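Type 6 secretion amidase effector 2 (Salmonella typhi, PDB 6WIN) probably cleaves amide bonds in the peptidoglycan of bacterial cell walls, as an antibacterial toxin of the type VI secretion system. Local coordinates at residues Y3-A8 / H29-G34; I51-V56 / F76-D81; V87-K92 / S101-R106. All coordinates share one frame; numbering follows the deposited sequence.

Interaction 1: Y3-A8 / H29-G34; sequences YVYANA and HYIRVG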
loop_
_atom_site.group_PDB
_atom_site.type_symbol
_atom_site.label_atom_id
_atom_site.label_comp_id
_atom_site.label_asym_id
_atom_site.label_seq_id
_atom_site.Cartn_x
_atom_site.Cartn_y
_atom_site.Cartn_z
ATOM N N TYR A 3 -4.028 -10.092 4.710
ATOM C CA TYR A 3 -3.858 -10.499 3.314
ATOM C C TYR A 3 -2.369 -10.577 2.996
ATOM O O TYR A 3 -1.631 -9.603 3.192
ATOM C CB TYR A 3 -4.549 -9.541 2.332
ATOM C CG TYR A 3 -6.056 -9.432 2.454
ATOM C CD1 TYR A 3 -6.894 -10.422 1.940
ATOM C CD2 TYR A 3 -6.645 -8.332 3.072
ATOM C CE1 TYR A 3 -8.276 -10.311 2.034
ATOM C CE2 TYR A 3 -8.022 -8.211 3.175
ATOM C CZ TYR A 3 -8.835 -9.208 2.657
ATOM O OH TYR A 3 -10.205 -9.091 2.747
ATOM N N VAL A 4 -1.935 -11.740 2.505
ATOM C CA VAL A 4 -0.539 -12.026 2.191
ATOM C C VAL A 4 -0.526 -12.841 0.897
ATOM O O VAL A 4 -0.941 -14.007 0.892
ATOM C CB VAL A 4 0.169 -12.796 3.321
ATOM C CG1 VAL A 4 1.628 -13.105 2.942
ATOM C CG2 VAL A 4 0.098 -12.022 4.654
ATOM N N TYR A 5 -0.069 -12.230 -0.201
ATOM C CA TYR A 5 0.104 -12.937 -1.470
ATOM C C TYR A 5 1.520 -13.491 -1.509
ATOM O O TYR A 5 2.485 -12.738 -1.682
ATOM C CB TYR A 5 -0.164 -12.023 -2.664
ATOM C CG TYR A 5 -0.116 -12.725 -4.014
ATOM C CD1 TYR A 5 -0.579 -14.032 -4.163
ATOM C CD2 TYR A 5 0.387 -12.077 -5.142
ATOM C CE1 TYR A 5 -0.541 -14.678 -5.392
ATOM C CE2 TYR A 5 0.429 -12.719 -6.390
ATOM C CZ TYR A 5 -0.040 -14.019 -6.502
ATOM O OH TYR A 5 -0.002 -14.669 -7.714
ATOM N N ALA A 6 1.641 -14.807 -1.337
ATOM C CA ALA A 6 2.940 -15.460 -1.250
ATOM C C ALA A 6 3.735 -15.373 -2.548
ATOM O O ALA A 6 4.932 -15.683 -2.550
ATOM C CB ALA A 6 2.750 -16.930 -0.863
ATOM N N ASN A 7 3.108 -14.974 -3.648
ATOM C CA ASN A 7 3.798 -14.858 -4.921
ATOM C C ASN A 7 3.957 -13.408 -5.358
ATOM O O ASN A 7 4.267 -13.148 -6.527
ATOM C CB ASN A 7 3.064 -15.667 -5.987
ATOM C CG ASN A 7 3.636 -17.051 -6.146
ATOM O OD1 ASN A 7 4.626 -17.237 -6.854
ATOM N ND2 ASN A 7 3.014 -18.040 -5.494
ATOM N N ALA A 8 3.753 -12.461 -4.436
ATOM C CA ALA A 8 3.879 -11.049 -4.775
ATOM C C ALA A 8 5.246 -10.743 -5.368
ATOM O O ALA A 8 5.367 -9.900 -6.263
ATOM C CB ALA A 8 3.621 -10.185 -3.536
ATOM N N HIS A 29 -6.977 -7.913 -8.382
ATOM C CA HIS A 29 -6.872 -8.932 -9.415
ATOM C C HIS A 29 -6.419 -10.259 -8.825
ATOM O O HIS A 29 -6.942 -11.320 -9.194
ATOM C CB HIS A 29 -5.908 -8.474 -10.513
ATOM C CG HIS A 29 -5.794 -9.442 -11.649
ATOM N ND1 HIS A 29 -6.678 -9.453 -12.706
ATOM C CD2 HIS A 29 -4.921 -10.451 -11.878
ATOM C CE1 HIS A 29 -6.344 -10.416 -13.548
ATOM N NE2 HIS A 29 -5.282 -11.038 -13.068
ATOM N N TYR A 30 -5.480 -10.222 -7.874
ATOM C CA TYR A 30 -4.951 -11.451 -7.299
ATOM C C TYR A 30 -5.609 -11.870 -5.989
ATOM O O TYR A 30 -5.632 -13.068 -5.688
ATOM C CB TYR A 30 -3.443 -11.325 -7.090
ATOM C CG TYR A 30 -2.694 -11.226 -8.405
ATOM C CD1 TYR A 30 -2.329 -12.368 -9.109
ATOM C CD2 TYR A 30 -2.394 -9.989 -8.957
ATOM C CE1 TYR A 30 -1.659 -12.272 -10.321
ATOM C CE2 TYR A 30 -1.727 -9.883 -10.145
ATOM C CZ TYR A 30 -1.369 -11.025 -10.833
ATOM O OH TYR A 30 -0.706 -10.904 -12.027
ATOM N N ILE A 31 -6.128 -10.926 -5.199
ATOM C CA ILE A 31 -6.647 -11.192 -3.852
ATOM C C ILE A 31 -7.971 -10.463 -3.684
ATOM O O ILE A 31 -8.076 -9.282 -4.025
ATOM C CB ILE A 31 -5.677 -10.713 -2.747
ATOM C CG1 ILE A 31 -4.222 -11.017 -3.103
ATOM C CG2 ILE A 31 -6.070 -11.298 -1.381
ATOM C CD1 ILE A 31 -3.869 -12.469 -3.015
ATOM N N ARG A 32 -8.977 -11.143 -3.118
ATOM C CA ARG A 32 -10.263 -10.492 -2.858
ATOM C C ARG A 32 -10.148 -9.621 -1.608
ATOM O O ARG A 32 -10.619 -9.959 -0.520
ATOM C CB ARG A 32 -11.388 -11.508 -2.709
ATOM C CG ARG A 32 -12.765 -10.831 -2.586
ATOM C CD ARG A 32 -13.907 -11.704 -3.077
ATOM N NE ARG A 32 -13.578 -12.398 -4.321
ATOM C CZ ARG A 32 -14.367 -13.305 -4.891
ATOM N NH1 ARG A 32 -15.525 -13.617 -4.319
ATOM N NH2 ARG A 32 -14.001 -13.909 -6.020
ATOM N N VAL A 33 -9.521 -8.452 -1.771
ATOM C CA VAL A 33 -9.446 -7.499 -0.665
ATOM C C VAL A 33 -10.665 -6.591 -0.578
ATOM O O VAL A 33 -10.795 -5.833 0.394
ATOM C CB VAL A 33 -8.167 -6.651 -0.785
ATOM C CG1 VAL A 33 -6.955 -7.550 -0.669
ATOM C CG2 VAL A 33 -8.162 -5.910 -2.117
ATOM N N GLY A 34 -11.565 -6.643 -1.554
ATOM C CA GLY A 34 -12.706 -5.756 -1.529
ATOM C C GLY A 34 -12.349 -4.332 -1.922
ATOM O O GLY A 34 -11.242 -4.017 -2.348
HETATM O O HOH W 1 -10.985 -6.637 2.944
#

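Interaction 2: I51-V56 / F76-D81; sequences IEVGTV and FFLGQD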
loop_
_atom_site.group_PDB
_atom_site.type_symbol
_atom_site.label_atom_id
_atom_site.label_comp_id
_atom_site.label_asym_id
_atom_site.label_seq_id
_atom_site.Cartn_x
_atom_site.Cartn_y
_atom_site.Cartn_z
ATOM N N ILE A 51 6.159 -8.016 9.681
ATOM C CA ILE A 51 5.379 -8.020 8.455
ATOM C C ILE A 51 6.040 -8.933 7.426
ATOM O O ILE A 51 7.259 -8.890 7.219
ATOM C CB ILE A 51 5.208 -6.581 7.949
ATOM C CG1 ILE A 51 4.434 -6.546 6.629
ATOM C CG2 ILE A 51 6.560 -5.869 7.870
ATOM C CD1 ILE A 51 4.018 -5.148 6.229
ATOM N N GLU A 52 5.233 -9.783 6.791
ATOM C CA GLU A 52 5.693 -10.803 5.859
ATOM C C GLU A 52 5.724 -10.271 4.432
ATOM O O GLU A 52 4.886 -9.458 4.035
ATOM C CB GLU A 52 4.762 -12.015 5.906
ATOM C CG GLU A 52 4.169 -12.254 7.276
ATOM C CD GLU A 52 3.000 -13.214 7.257
ATOM O OE1 GLU A 52 3.034 -14.163 6.431
ATOM O OE2 GLU A 52 2.070 -13.021 8.088
ATOM N N VAL A 53 6.684 -10.766 3.650
ATOM C CA VAL A 53 6.715 -10.463 2.224
ATOM C C VAL A 53 5.373 -10.828 1.601
ATOM O O VAL A 53 4.846 -11.918 1.835
ATOM C CB VAL A 53 7.869 -11.221 1.540
ATOM C CG1 VAL A 53 7.865 -10.946 0.035
ATOM C CG2 VAL A 53 9.222 -10.862 2.193
ATOM N N GLY A 54 4.816 -9.911 0.808
ATOM C CA GLY A 54 3.527 -10.100 0.173
ATOM C C GLY A 54 2.332 -9.554 0.935
ATOM O O GLY A 54 1.210 -9.603 0.414
ATOM N N THR A 55 2.526 -9.043 2.151
ATOM C CA THR A 55 1.417 -8.448 2.881
ATOM C C THR A 55 0.830 -7.288 2.087
ATOM O O THR A 55 1.568 -6.466 1.533
ATOM C CB THR A 55 1.882 -7.961 4.255
ATOM O OG1 THR A 55 2.452 -9.054 4.985
ATOM C CG2 THR A 55 0.713 -7.389 5.024
ATOM N N VAL A 56 -0.502 -7.231 2.015
ATOM C CA VAL A 56 -1.154 -6.101 1.370
ATOM C C VAL A 56 -1.083 -4.891 2.292
ATOM O O VAL A 56 -1.500 -4.960 3.453
ATOM C CB VAL A 56 -2.607 -6.437 1.024
ATOM C CG1 VAL A 56 -3.311 -5.195 0.526
ATOM C CG2 VAL A 56 -2.676 -7.594 -0.009
ATOM N N PHE A 76 1.839 -4.286 -2.568
ATOM C CA PHE A 76 2.312 -5.460 -1.843
ATOM C C PHE A 76 3.651 -5.136 -1.191
ATOM O O PHE A 76 4.567 -4.650 -1.858
ATOM C CB PHE A 76 2.490 -6.676 -2.757
ATOM C CG PHE A 76 1.223 -7.174 -3.406
ATOM C CD1 PHE A 76 0.310 -7.946 -2.690
ATOM C CD2 PHE A 76 0.966 -6.905 -4.737
ATOM C CE1 PHE A 76 -0.836 -8.431 -3.294
ATOM C CE2 PHE A 76 -0.183 -7.385 -5.351
ATOM C CZ PHE A 76 -1.090 -8.147 -4.618
ATOM N N PHE A 77 3.772 -5.432 0.101
ATOM C CA PHE A 77 5.041 -5.239 0.794
ATOM C C PHE A 77 6.078 -6.256 0.323
ATOM O O PHE A 77 5.773 -7.441 0.165
ATOM C CB PHE A 77 4.832 -5.373 2.298
ATOM C CG PHE A 77 6.090 -5.304 3.094
ATOM C CD1 PHE A 77 6.692 -4.080 3.354
ATOM C CD2 PHE A 77 6.666 -6.460 3.608
ATOM C CE1 PHE A 77 7.867 -4.010 4.111
ATOM C CE2 PHE A 77 7.829 -6.403 4.363
ATOM C CZ PHE A 77 8.433 -5.178 4.618
ATOM N N LEU A 78 7.315 -5.798 0.112
ATOM C CA LEU A 78 8.405 -6.713 -0.236
ATOM C C LEU A 78 9.507 -6.790 0.812
ATOM O O LEU A 78 10.028 -7.875 1.058
ATOM C CB LEU A 78 9.039 -6.335 -1.587
ATOM C CG LEU A 78 8.190 -6.407 -2.857
ATOM C CD1 LEU A 78 9.029 -5.994 -4.074
ATOM C CD2 LEU A 78 7.564 -7.788 -3.058
ATOM N N GLY A 79 9.889 -5.674 1.422
ATOM C CA GLY A 79 10.970 -5.666 2.394
ATOM C C GLY A 79 11.212 -4.250 2.869
ATOM O O GLY A 79 10.566 -3.301 2.415
ATOM N N GLN A 80 12.157 -4.106 3.801
ATOM C CA GLN A 80 12.455 -2.775 4.320
ATOM C C GLN A 80 13.869 -2.717 4.887
ATOM O O GLN A 80 14.483 -3.738 5.213
ATOM C CB GLN A 80 11.435 -2.342 5.388
ATOM C CG GLN A 80 11.521 -3.090 6.716
ATOM C CD GLN A 80 10.464 -2.626 7.709
ATOM O OE1 GLN A 80 10.456 -1.463 8.129
ATOM N NE2 GLN A 80 9.552 -3.531 8.076
ATOM N N ASP A 81 14.373 -1.491 4.990
ATOM C CA ASP A 81 15.670 -1.205 5.584
ATOM C C ASP A 81 15.549 0.104 6.368
ATOM O O ASP A 81 14.452 0.645 6.538
ATOM C CB ASP A 81 16.758 -1.152 4.497
ATOM C CG ASP A 81 16.404 -0.216 3.367
ATOM O OD1 ASP A 81 16.300 1.006 3.602
ATOM O OD2 ASP A 81 16.227 -0.700 2.231
#

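Interaction 3: V87-K92 / S101-R106; sequences VMDQWK and SKRYIR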
loop_
_atom_site.group_PDB
_atom_site.type_symbol
_atom_site.label_atom_id
_atom_site.label_comp_id
_atom_site.label_asym_id
_atom_site.label_seq_id
_atom_site.Cartn_x
_atom_site.Cartn_y
_atom_site.Cartn_z
ATOM N N VAL A 87 8.186 -1.981 -2.252
ATOM C CA VAL A 87 6.843 -2.485 -2.522
ATOM C C VAL A 87 6.751 -2.956 -3.971
ATOM O O VAL A 87 7.580 -2.620 -4.815
ATOM C CB VAL A 87 5.742 -1.434 -2.242
ATOM C CG1 VAL A 87 5.896 -0.831 -0.840
ATOM C CG2 VAL A 87 5.748 -0.347 -3.318
HETATM N N MSE A 88 5.716 -3.745 -4.245
HETATM C CA MSE A 88 5.314 -4.127 -5.600
HETATM C C MSE A 88 3.968 -3.473 -5.938
HETATM O O MSE A 88 2.975 -3.666 -5.205
HETATM C CB MSE A 88 5.234 -5.658 -5.697
HETATM C CG MSE A 88 4.938 -6.231 -7.083
HETATM SE SE MSE A 88 6.506 -6.097 -8.235
HETATM C CE MSE A 88 7.713 -7.519 -7.414
ATOM N N ASP A 89 3.911 -2.674 -7.007
ATOM C CA ASP A 89 2.691 -1.922 -7.274
ATOM C C ASP A 89 2.516 -1.657 -8.765
ATOM O O ASP A 89 3.267 -2.152 -9.612
ATOM C CB ASP A 89 2.654 -0.615 -6.456
ATOM C CG ASP A 89 3.835 0.326 -6.735
ATOM O OD1 ASP A 89 4.662 0.055 -7.628
ATOM O OD2 ASP A 89 3.918 1.366 -6.037
ATOM N N GLN A 90 1.474 -0.892 -9.076
ATOM C CA GLN A 90 1.218 -0.396 -10.416
ATOM C C GLN A 90 0.420 0.891 -10.274
ATOM O O GLN A 90 -0.109 1.196 -9.204
ATOM C CB GLN A 90 0.443 -1.418 -11.268
ATOM C CG GLN A 90 -1.073 -1.342 -11.054
ATOM C CD GLN A 90 -1.865 -2.337 -11.889
ATOM O OE1 GLN A 90 -1.299 -3.173 -12.594
ATOM N NE2 GLN A 90 -3.191 -2.251 -11.806
ATOM N N TRP A 91 0.333 1.647 -11.365
ATOM C CA TRP A 91 -0.655 2.716 -11.489
ATOM C C TRP A 91 -0.830 3.023 -12.975
ATOM O O TRP A 91 -0.228 2.376 -13.840
ATOM C CB TRP A 91 -0.294 3.953 -10.648
ATOM C CG TRP A 91 1.028 4.640 -10.932
ATOM C CD1 TRP A 91 1.243 5.676 -11.799
ATOM C CD2 TRP A 91 2.297 4.365 -10.316
ATOM N NE1 TRP A 91 2.570 6.050 -11.774
ATOM C CE2 TRP A 91 3.238 5.261 -10.872
ATOM C CE3 TRP A 91 2.730 3.447 -9.350
ATOM C CZ2 TRP A 91 4.588 5.266 -10.496
ATOM C CZ3 TRP A 91 4.079 3.453 -8.980
ATOM C CH2 TRP A 91 4.987 4.358 -9.553
ATOM N N LYS A 92 -1.687 4.008 -13.269
ATOM C CA LYS A 92 -2.209 4.161 -14.625
ATOM C C LYS A 92 -1.180 4.699 -15.618
ATOM O O LYS A 92 -1.391 4.566 -16.827
ATOM C CB LYS A 92 -3.442 5.070 -14.610
ATOM N N SER A 101 5.914 -3.538 -11.084
ATOM C CA SER A 101 7.340 -3.522 -10.771
ATOM C C SER A 101 7.586 -3.010 -9.361
ATOM O O SER A 101 6.722 -2.378 -8.752
ATOM C CB SER A 101 8.127 -2.660 -11.765
ATOM O OG SER A 101 7.619 -1.346 -11.813
ATOM N N LYS A 102 8.806 -3.264 -8.876
ATOM C CA LYS A 102 9.224 -2.850 -7.540
ATOM C C LYS A 102 9.673 -1.400 -7.523
ATOM O O LYS A 102 10.269 -0.904 -8.485
ATOM C CB LYS A 102 10.398 -3.679 -7.030
ATOM C CG LYS A 102 10.433 -5.120 -7.409
ATOM C CD LYS A 102 11.711 -5.704 -6.857
ATOM C CE LYS A 102 11.745 -7.196 -7.009
ATOM N NZ LYS A 102 12.989 -7.733 -6.389
ATOM N N ARG A 103 9.434 -0.736 -6.388
ATOM C CA ARG A 103 9.997 0.588 -6.177
ATOM C C ARG A 103 10.256 0.803 -4.689
ATOM O O ARG A 103 9.673 0.141 -3.825
ATOM C CB ARG A 103 9.092 1.694 -6.742
ATOM C CG ARG A 103 7.792 1.923 -5.964
ATOM C CD ARG A 103 7.041 3.126 -6.527
ATOM N NE ARG A 103 5.773 3.354 -5.838
ATOM C CZ ARG A 103 5.491 4.428 -5.108
ATOM N NH1 ARG A 103 6.390 5.393 -4.962
ATOM N NH2 ARG A 103 4.297 4.538 -4.528
ATOM N N TYR A 104 11.155 1.746 -4.412
ATOM C CA TYR A 104 11.623 2.061 -3.071
ATOM C C TYR A 104 10.873 3.287 -2.582
ATOM O O TYR A 104 10.915 4.339 -3.233
ATOM C CB TYR A 104 13.122 2.342 -3.089
ATOM C CG TYR A 104 13.832 2.460 -1.750
ATOM C CD1 TYR A 104 13.829 1.413 -0.851
ATOM C CD2 TYR A 104 14.583 3.590 -1.441
ATOM C CE1 TYR A 104 14.505 1.497 0.345
ATOM C CE2 TYR A 104 15.278 3.684 -0.244
ATOM C CZ TYR A 104 15.235 2.632 0.637
ATOM O OH TYR A 104 15.909 2.692 1.817
ATOM N N ILE A 105 10.187 3.144 -1.450
ATOM C CA ILE A 105 9.463 4.230 -0.807
ATOM C C ILE A 105 10.238 4.599 0.451
ATOM O O ILE A 105 10.386 3.771 1.358
ATOM C CB ILE A 105 8.015 3.825 -0.487
ATOM C CG1 ILE A 105 7.322 3.306 -1.753
ATOM C CG2 ILE A 105 7.249 4.985 0.143
ATOM C CD1 ILE A 105 5.810 3.091 -1.595
ATOM N N ARG A 106 10.757 5.823 0.490
ATOM C CA ARG A 106 11.635 6.252 1.566
ATOM C C ARG A 106 10.871 6.761 2.784
ATOM O O ARG A 106 9.773 7.313 2.680
ATOM C CB ARG A 106 12.569 7.354 1.085
ATOM C CG ARG A 106 13.187 7.077 -0.259
ATOM C CD ARG A 106 14.576 7.617 -0.306
ATOM N NE ARG A 106 14.691 8.959 0.283
ATOM C CZ ARG A 106 14.081 10.044 -0.186
ATOM N NH1 ARG A 106 14.257 11.214 0.422
ATOM N NH2 ARG A 106 13.303 9.965 -1.264
#

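Interaction 1: Y3-A8 / H29-G34
The N-terminal segment, running in extended form through Tyr-3 to Tyr-5 before a type I turn from Tyr-5 to Ala-8, packs against the stretch that leaves helix 23-30, Ile-31 being the first residue after the helix whose backbone angles are no longer helical. The evidence is a run of aromatic and aliphatic contacts burying 318 Å². Val-33 sets its CG1 methyl over the centre of the Tyr-3 ring, 3.7 Å from the centroid and only 9° off the normal, a well-formed CH-pi contact. Ile-31 serves both tyrosines by different branches: its CG2 meets CD1 of Tyr-3 at 3.5 Å, while its CD1 lies 3.7 Å from CB of Tyr-5. With CG anti to the backbone N (chi1 -175°), the Tyr-5 ring is carried to Tyr-30, where the planes are nearly parallel, 25° apart, yet slid past each other, so that overlap is slight; the closest approach is Tyr-5 OH to Tyr-30 CD1, 3.6 Å. The polar end of Tyr-3 is tied in through water: one molecule stands 2.6 Å from Tyr-3 OH and donates to Val-33 O at 2.7 Å. That carbonyl also accepts from Trp-39 NE1. Beyond the pair, Val-33 rests on Ile-27 and Gln-28 of helix 23-30, and backbone bonds from Tyr-3 to Val-56 and Tyr-5 to Gly-54 lay the segment beside the entrance to strand 56-59.

Interaction 2: I51-V56 / F76-D81
The Phe-77 ring is covered on both faces. Ile-51 lies over one, its CD1 4.0 Å from the centroid and 21° off the normal, a CH-pi contact displaced toward the rim; the backbone N of Gly-79 sits over the centre of the other, and Glu-52 O approaches the ring edge near its plane, 3.5 Å from CD2. Phe-76, one residue earlier, takes Gly-54 O at its own edge. These rings flank the point where a type II beta turn, Glu-52 to Thr-55, leads into strand 56-59 and so into the antiparallel sheet beside strand 74-81. Two backbone bonds fix the register: Gly-54 N gives to Phe-77 O, and Phe-77 N returns to Thr-55 O with an N-H...O angle of 179°. Val-56 and Phe-76 then form a non-hydrogen-bonded antiparallel pair, their side chains side by side and pointing the same way, with Val-56 CG2 3.9 Å from Phe-76 CE1. Both side chains also touch Ile-27 of helix 23-30, so this face of the sheet is the one covered by the helix.

Phe-77 is thrown to the other side of the strand, its CG anti to the backbone N, which turns one ring face to Ile-51. Farther along, a classic beta bulge sets Leu-78 and Gly-79 together opposite Trp-86 of strand 84-89. The amide of Gln-80 is held by Gly-47 N through its OE1, and its NE2 abuts Ile-51 CG2. Within the turn, Glu-52 O accepts twice, from Thr-55 N at 3.0 Å and from the hydroxyl Thr-55 OG1 at 2.6 Å, the latter tilted 19° from the carbonyl plane.

Interaction 3: V87-K92 / S101-R106
Asp-89 and Arg-103 meet across neighbouring strands in a salt bridge of nearly ideal geometry. Arg-103 NE donates to Asp-89 OD2 at 2.7 Å with an N-H...O angle of 176°, reaching the syn lone pair, and the carboxylate and guanidinium planes differ by just 14°. An arginine chain extended from CG to NE carries the group there. Each partner is held further: OD2 also bonds His-73 NE2, OD1 forms a salt bridge with Lys-97 NZ, and the terminal nitrogens of Arg-103 go to Asn-124 OD1 (NH1) and Ser-123 O (NH2). This web should fix the rotation of both flat groups. Trp-91 stands across the guanidinium, the planes 78° apart, with CZ3 3.6 Å from Arg-103 NE; Ile-105 CD1 lies over one guanidinium face and meets Val-87 CG2 at 3.8 Å.

The backbones add a ladder of their own. Val-87 N to Arg-103 O is 3.0 Å and Arg-103 N to Val-87 O 3.1 Å; Asp-89 N to Ser-101 O and Ser-101 N to Asp-89 O are weak, each 3.3 Å. Lys-102 N is met by Gln-12 OE1, and Ser-101 OG by Lys-97 NZ, which thus links the serine to Asp-89. On the other face, selenomethionine Met-88, bent at chi2 and chi3, puts CE 3.6 Å from Lys-102 CG. Strands 84-89 and 101-106, consecutive in the chain and adjacent at one margin of the six-stranded sheet, form an antiparallel beta hairpin. The Asp-89 to His-73 bond is consistent with the histidine and third polar residue of a papain-like NlpC/P60 amidase site, Asp-89 probably orienting His-73.

The three contacts follow one another along the chain without overlapping, and their centres are about 12 Å apart (1 to 2 and 2 to 3) or about 15 Å (1 to 3). Interactions 2 and 3 share the antiparallel sheet, in which strands 74-81 and 84-89 are neighbours: Phe-76 O and Met-88 N lie 2.8 Å apart, a probable hydrogen bond, and Asp-81 OD1 and Tyr-104 OH probably form another. Interaction 1 joins interaction 2 mainly through backbone bonds of the N-terminal segment to 54-56, with Tyr-5 CB on Phe-76 CE1 in addition. Ala-8 also packs on Met-88. Helix 23-30, packed on the sheet, and the strands of interaction 3 probably frame the amidase site.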